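Local atomic coordinates of RNA-directed RNA polymerase (Infectious pancreatic necrosis virus, PDB entry 3ZED), a protein that probably copies the viral genome as an RNA-dependent RNA polymerase, found both free and covalently attached to the genomic RNA. Residues B[190-202]-B[713-726]. Sequence-based numbering, arbitrary orientation.
Sequences VGYTNEQLAKLLE and ITSGTYKDPKSAVW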
loop_
_atom_site.group_PDB
_atom_site.type_symbol
_atom_site.label_atom_id
_atom_site.label_comp_id
_atom_site.label_asym_id
_atom_site.label_seq_id
_atom_site.Cartn_x
_atom_site.Cartn_y
_atom_site.Cartn_z
ATOM N N VAL B 190 11.442 19.187 10.628
ATOM C CA VAL B 190 12.140 18.192 11.461
ATOM C C VAL B 190 13.679 18.446 11.392
ATOM O O VAL B 190 14.380 18.241 12.387
ATOM C CB VAL B 190 11.745 16.734 11.091
ATOM C CG1 VAL B 190 12.451 15.707 11.984
ATOM C CG2 VAL B 190 10.231 16.545 11.165
ATOM N N GLY B 191 14.162 18.932 10.246
ATOM C CA GLY B 191 15.565 19.271 10.057
ATOM C C GLY B 191 16.296 18.533 8.954
ATOM O O GLY B 191 17.533 18.518 8.952
ATOM N N TYR B 192 15.548 17.937 7.996
ATOM C CA TYR B 192 16.156 17.200 6.886
ATOM C C TYR B 192 15.953 17.876 5.546
ATOM O O TYR B 192 14.845 18.317 5.235
ATOM C CB TYR B 192 15.595 15.769 6.779
ATOM C CG TYR B 192 15.863 14.881 7.973
ATOM C CD1 TYR B 192 17.015 14.097 8.041
ATOM C CD2 TYR B 192 14.943 14.782 9.010
ATOM C CE1 TYR B 192 17.267 13.277 9.135
ATOM C CE2 TYR B 192 15.188 13.969 10.116
ATOM C CZ TYR B 192 16.346 13.211 10.166
ATOM O OH TYR B 192 16.587 12.407 11.247
ATOM N N THR B 193 17.013 17.902 4.721
ATOM C CA THR B 193 16.917 18.360 3.337
ATOM C C THR B 193 16.445 17.131 2.512
ATOM O O THR B 193 16.442 16.022 3.048
ATOM C CB THR B 193 18.257 18.918 2.825
ATOM O OG1 THR B 193 19.214 17.859 2.790
ATOM C CG2 THR B 193 18.789 20.116 3.638
ATOM N N ASN B 194 16.107 17.312 1.220
ATOM C CA ASN B 194 15.709 16.207 0.348
ATOM C C ASN B 194 16.855 15.212 0.196
ATOM O O ASN B 194 16.625 14.006 0.260
ATOM C CB ASN B 194 15.277 16.719 -1.017
ATOM C CG ASN B 194 13.900 17.327 -1.048
ATOM O OD1 ASN B 194 12.983 16.894 -0.354
ATOM N ND2 ASN B 194 13.717 18.332 -1.885
ATOM N N GLU B 195 18.091 15.718 0.061
ATOM C CA GLU B 195 19.292 14.894 -0.109
ATOM C C GLU B 195 19.617 14.091 1.153
ATOM O O GLU B 195 19.976 12.923 1.035
ATOM C CB GLU B 195 20.498 15.747 -0.565
ATOM C CG GLU B 195 21.746 14.949 -0.924
ATOM C CD GLU B 195 21.645 13.873 -1.992
ATOM O OE1 GLU B 195 20.692 13.898 -2.807
ATOM O OE2 GLU B 195 22.553 13.011 -2.028
ATOM N N GLN B 196 19.452 14.684 2.345
ATOM C CA GLN B 196 19.684 13.968 3.610
ATOM C C GLN B 196 18.696 12.804 3.759
ATOM O O GLN B 196 19.105 11.709 4.157
ATOM C CB GLN B 196 19.604 14.913 4.803
ATOM C CG GLN B 196 20.851 15.773 4.950
ATOM C CD GLN B 196 20.725 16.834 6.012
ATOM O OE1 GLN B 196 19.625 17.310 6.340
ATOM N NE2 GLN B 196 21.866 17.256 6.540
ATOM N N LEU B 197 17.420 13.021 3.383
ATOM C CA LEU B 197 16.407 11.962 3.401
ATOM C C LEU B 197 16.733 10.859 2.397
ATOM O O LEU B 197 16.597 9.682 2.731
ATOM C CB LEU B 197 15.014 12.509 3.118
ATOM C CG LEU B 197 14.309 13.188 4.277
ATOM C CD1 LEU B 197 12.942 13.578 3.857
ATOM C CD2 LEU B 197 14.204 12.268 5.495
ATOM N N ALA B 198 17.209 11.242 1.190
ATOM C CA ALA B 198 17.620 10.323 0.127
ATOM C C ALA B 198 18.747 9.396 0.603
ATOM O O ALA B 198 18.720 8.205 0.295
ATOM C CB ALA B 198 18.063 11.107 -1.100
ATOM N N LYS B 199 19.699 9.932 1.387
ATOM C CA LYS B 199 20.815 9.167 1.956
ATOM C C LYS B 199 20.294 8.131 2.973
ATOM O O LYS B 199 20.853 7.040 3.062
ATOM C CB LYS B 199 21.858 10.100 2.607
ATOM C CG LYS B 199 22.619 11.009 1.629
ATOM C CD LYS B 199 23.376 10.275 0.503
ATOM C CE LYS B 199 24.583 9.514 0.996
ATOM N NZ LYS B 199 25.273 8.803 -0.104
ATOM N N LEU B 200 19.214 8.460 3.714
ATOM C CA LEU B 200 18.611 7.529 4.667
ATOM C C LEU B 200 17.870 6.443 3.891
ATOM O O LEU B 200 18.047 5.261 4.173
ATOM C CB LEU B 200 17.655 8.238 5.641
ATOM C CG LEU B 200 18.246 9.241 6.636
ATOM C CD1 LEU B 200 17.147 10.081 7.256
ATOM C CD2 LEU B 200 19.057 8.548 7.738
ATOM N N LEU B 201 17.096 6.849 2.860
ATOM C CA LEU B 201 16.327 5.939 2.009
ATOM C C LEU B 201 17.232 5.023 1.213
ATOM O O LEU B 201 16.811 3.933 0.877
ATOM C CB LEU B 201 15.370 6.700 1.078
ATOM C CG LEU B 201 14.198 7.399 1.763
ATOM C CD1 LEU B 201 13.602 8.462 0.874
ATOM C CD2 LEU B 201 13.139 6.375 2.255
ATOM N N GLU B 202 18.486 5.422 0.947
ATOM C CA GLU B 202 19.424 4.529 0.243
ATOM C C GLU B 202 19.655 3.264 1.078
ATOM O O GLU B 202 19.879 2.188 0.527
ATOM C CB GLU B 202 20.747 5.236 -0.021
ATOM C CG GLU B 202 20.725 6.174 -1.218
ATOM C CD GLU B 202 22.026 6.919 -1.474
ATOM O OE1 GLU B 202 22.965 6.795 -0.655
ATOM O OE2 GLU B 202 22.116 7.608 -2.515
ATOM N N ILE B 713 24.576 13.075 8.937
ATOM C CA ILE B 713 23.487 14.050 8.829
ATOM C C ILE B 713 23.480 14.965 10.066
ATOM O O ILE B 713 23.390 16.189 9.912
ATOM C CB ILE B 713 22.122 13.343 8.584
ATOM C CG1 ILE B 713 22.101 12.730 7.163
ATOM C CG2 ILE B 713 20.937 14.325 8.781
ATOM C CD1 ILE B 713 21.056 11.692 6.903
ATOM N N THR B 714 23.646 14.382 11.274
ATOM C CA THR B 714 23.715 15.098 12.554
ATOM C C THR B 714 24.797 16.176 12.499
ATOM O O THR B 714 24.587 17.288 12.988
ATOM C CB THR B 714 23.965 14.102 13.711
ATOM O OG1 THR B 714 22.842 13.245 13.813
ATOM C CG2 THR B 714 24.169 14.787 15.064
ATOM N N SER B 715 25.936 15.848 11.870
ATOM C CA SER B 715 27.063 16.765 11.737
ATOM C C SER B 715 26.816 17.825 10.633
ATOM O O SER B 715 27.602 18.742 10.528
ATOM C CB SER B 715 28.354 15.989 11.487
ATOM O OG SER B 715 28.591 15.736 10.113
ATOM N N GLY B 716 25.736 17.697 9.853
ATOM C CA GLY B 716 25.381 18.646 8.799
ATOM C C GLY B 716 25.774 18.251 7.386
ATOM O O GLY B 716 25.720 19.086 6.483
ATOM N N THR B 717 26.172 16.991 7.181
ATOM C CA THR B 717 26.578 16.444 5.877
ATOM C C THR B 717 25.352 16.121 5.012
ATOM O O THR B 717 24.273 15.848 5.550
ATOM C CB THR B 717 27.442 15.176 6.071
ATOM O OG1 THR B 717 28.321 15.374 7.179
ATOM C CG2 THR B 717 28.258 14.811 4.836
ATOM N N TYR B 718 25.545 16.136 3.666
ATOM C CA TYR B 718 24.573 15.806 2.610
ATOM C C TYR B 718 23.413 16.798 2.525
ATOM O O TYR B 718 22.349 16.440 2.029
ATOM C CB TYR B 718 24.012 14.364 2.774
ATOM C CG TYR B 718 25.061 13.310 3.039
ATOM C CD1 TYR B 718 26.127 13.121 2.162
ATOM C CD2 TYR B 718 24.984 12.490 4.158
ATOM C CE1 TYR B 718 27.100 12.155 2.402
ATOM C CE2 TYR B 718 25.936 11.499 4.395
ATOM C CZ TYR B 718 26.994 11.333 3.513
ATOM O OH TYR B 718 27.953 10.372 3.739
ATOM N N LYS B 719 23.615 18.043 2.961
ATOM C CA LYS B 719 22.585 19.087 2.866
ATOM C C LYS B 719 22.179 19.279 1.403
ATOM O O LYS B 719 20.988 19.245 1.076
ATOM C CB LYS B 719 23.069 20.407 3.495
ATOM C CG LYS B 719 22.820 20.431 4.994
ATOM C CD LYS B 719 23.349 21.685 5.663
ATOM C CE LYS B 719 23.076 21.658 7.148
ATOM N NZ LYS B 719 23.856 22.699 7.868
ATOM N N ASP B 720 23.176 19.367 0.520
ATOM C CA ASP B 720 22.953 19.538 -0.910
ATOM C C ASP B 720 23.631 18.423 -1.700
ATOM O O ASP B 720 24.733 18.010 -1.328
ATOM C CB ASP B 720 23.464 20.908 -1.362
ATOM C CG ASP B 720 22.779 22.051 -0.655
ATOM O OD1 ASP B 720 21.577 22.277 -0.919
ATOM O OD2 ASP B 720 23.440 22.717 0.176
ATOM N N PRO B 721 22.991 17.905 -2.780
ATOM C CA PRO B 721 23.663 16.875 -3.594
ATOM C C PRO B 721 24.826 17.471 -4.410
ATOM O O PRO B 721 24.805 18.666 -4.735
ATOM C CB PRO B 721 22.541 16.363 -4.501
ATOM C CG PRO B 721 21.624 17.537 -4.664
ATOM C CD PRO B 721 21.676 18.282 -3.354
ATOM N N LYS B 722 25.840 16.649 -4.739
ATOM C CA LYS B 722 26.981 17.101 -5.545
ATOM C C LYS B 722 26.555 17.261 -7.019
ATOM O O LYS B 722 26.945 18.230 -7.669
ATOM C CB LYS B 722 28.165 16.128 -5.417
ATOM N N SER B 723 25.726 16.320 -7.522
ATOM C CA SER B 723 25.194 16.309 -8.884
ATOM C C SER B 723 24.352 17.559 -9.143
ATOM O O SER B 723 23.456 17.872 -8.346
ATOM C CB SER B 723 24.361 15.052 -9.123
ATOM O OG SER B 723 23.601 15.197 -10.310
ATOM N N ALA B 724 24.641 18.259 -10.256
ATOM C CA ALA B 724 23.939 19.476 -10.665
ATOM C C ALA B 724 22.502 19.166 -11.090
ATOM O O ALA B 724 21.605 19.958 -10.795
ATOM C CB ALA B 724 24.688 20.171 -11.786
ATOM N N VAL B 725 22.269 17.986 -11.714
ATOM C CA VAL B 725 20.943 17.513 -12.130
ATOM C C VAL B 725 20.055 17.369 -10.873
ATOM O O VAL B 725 18.904 17.821 -10.868
ATOM C CB VAL B 725 21.025 16.177 -12.943
ATOM C CG1 VAL B 725 19.634 15.603 -13.226
ATOM C CG2 VAL B 725 21.818 16.350 -14.241
ATOM N N TRP B 726 20.617 16.765 -9.812
ATOM C CA TRP B 726 19.940 16.535 -8.539
ATOM C C TRP B 726 19.714 17.859 -7.821
ATOM O O TRP B 726 18.646 18.055 -7.252
ATOM C CB TRP B 726 20.750 15.557 -7.669
ATOM C CG TRP B 726 20.894 14.152 -8.218
ATOM C CD1 TRP B 726 20.513 13.695 -9.448
ATOM C CD2 TRP B 726 21.489 13.034 -7.543
ATOM N NE1 TRP B 726 20.810 12.354 -9.573
ATOM C CE2 TRP B 726 21.428 11.926 -8.425
ATOM C CE3 TRP B 726 22.053 12.851 -6.266
ATOM C CZ2 TRP B 726 21.900 10.655 -8.068
ATOM C CZ3 TRP B 726 22.551 11.600 -5.926
ATOM C CH2 TRP B 726 22.451 10.512 -6.813
HETATM O O HOH W 1 18.770 18.690 -0.540
HETATM O O HOH W 2 21.914 18.695 8.804
#
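Gln196, in the first turn of helix 194-204, reaches with an extended side chain into the loop that follows helix 706-714. Its NE2 gives a nearly straight hydrogen bond (172°) to Thr717 O, 3.0 Å away; the acceptor lies in the amide plane of Gln196, whereas NE2 stands above the carbonyl plane of Thr717. A water links the same NE2 to Ile713 O, and Gln196 OE1 accepts from Thr193 N, so bonds at both ends fix the rotation of the amide. Thr193 OG1 does double duty: it donates to Lys719 O at 2.8 Å and, as the N-cap, accepts from Gln196 N. A second water joins Lys719 O to Glu195 N. Ile713 crosses Gln196 obliquely, CG2 against the amide carbon, while its CD1 packs on Leu200 CG at 3.7 Å. One turn on from Glu195, Lys199 bends at chi2 and chi3, which lays its chain over one face of the Tyr718 ring. Lys199 CE sits 3.9 Å from the centroid of the Tyr718 ring in a CH-pi contact, and NZ, farther out over the same face, adds a cation-pi interaction while forming a salt bridge with Glu202 OE1 and a hydrogen bond with Ser701. Thr717 CG2 covers the opposite face, sandwiching the ring. Glu195, with CG anti to the backbone N (chi1 -173°), lies against Pro721, OE1 being 3.5 Å from Pro721 CB; its carboxylate, held by Tyr420 and Arg425, approaches Trp726 with the two planes 32° apart. The contact joins the palm-family region to the C-terminal region: a capping box of Thr193 and Gln196 starts one helix and faces the connection between two others, which leaves helix 706-714 through a Schellman motif at Gly716.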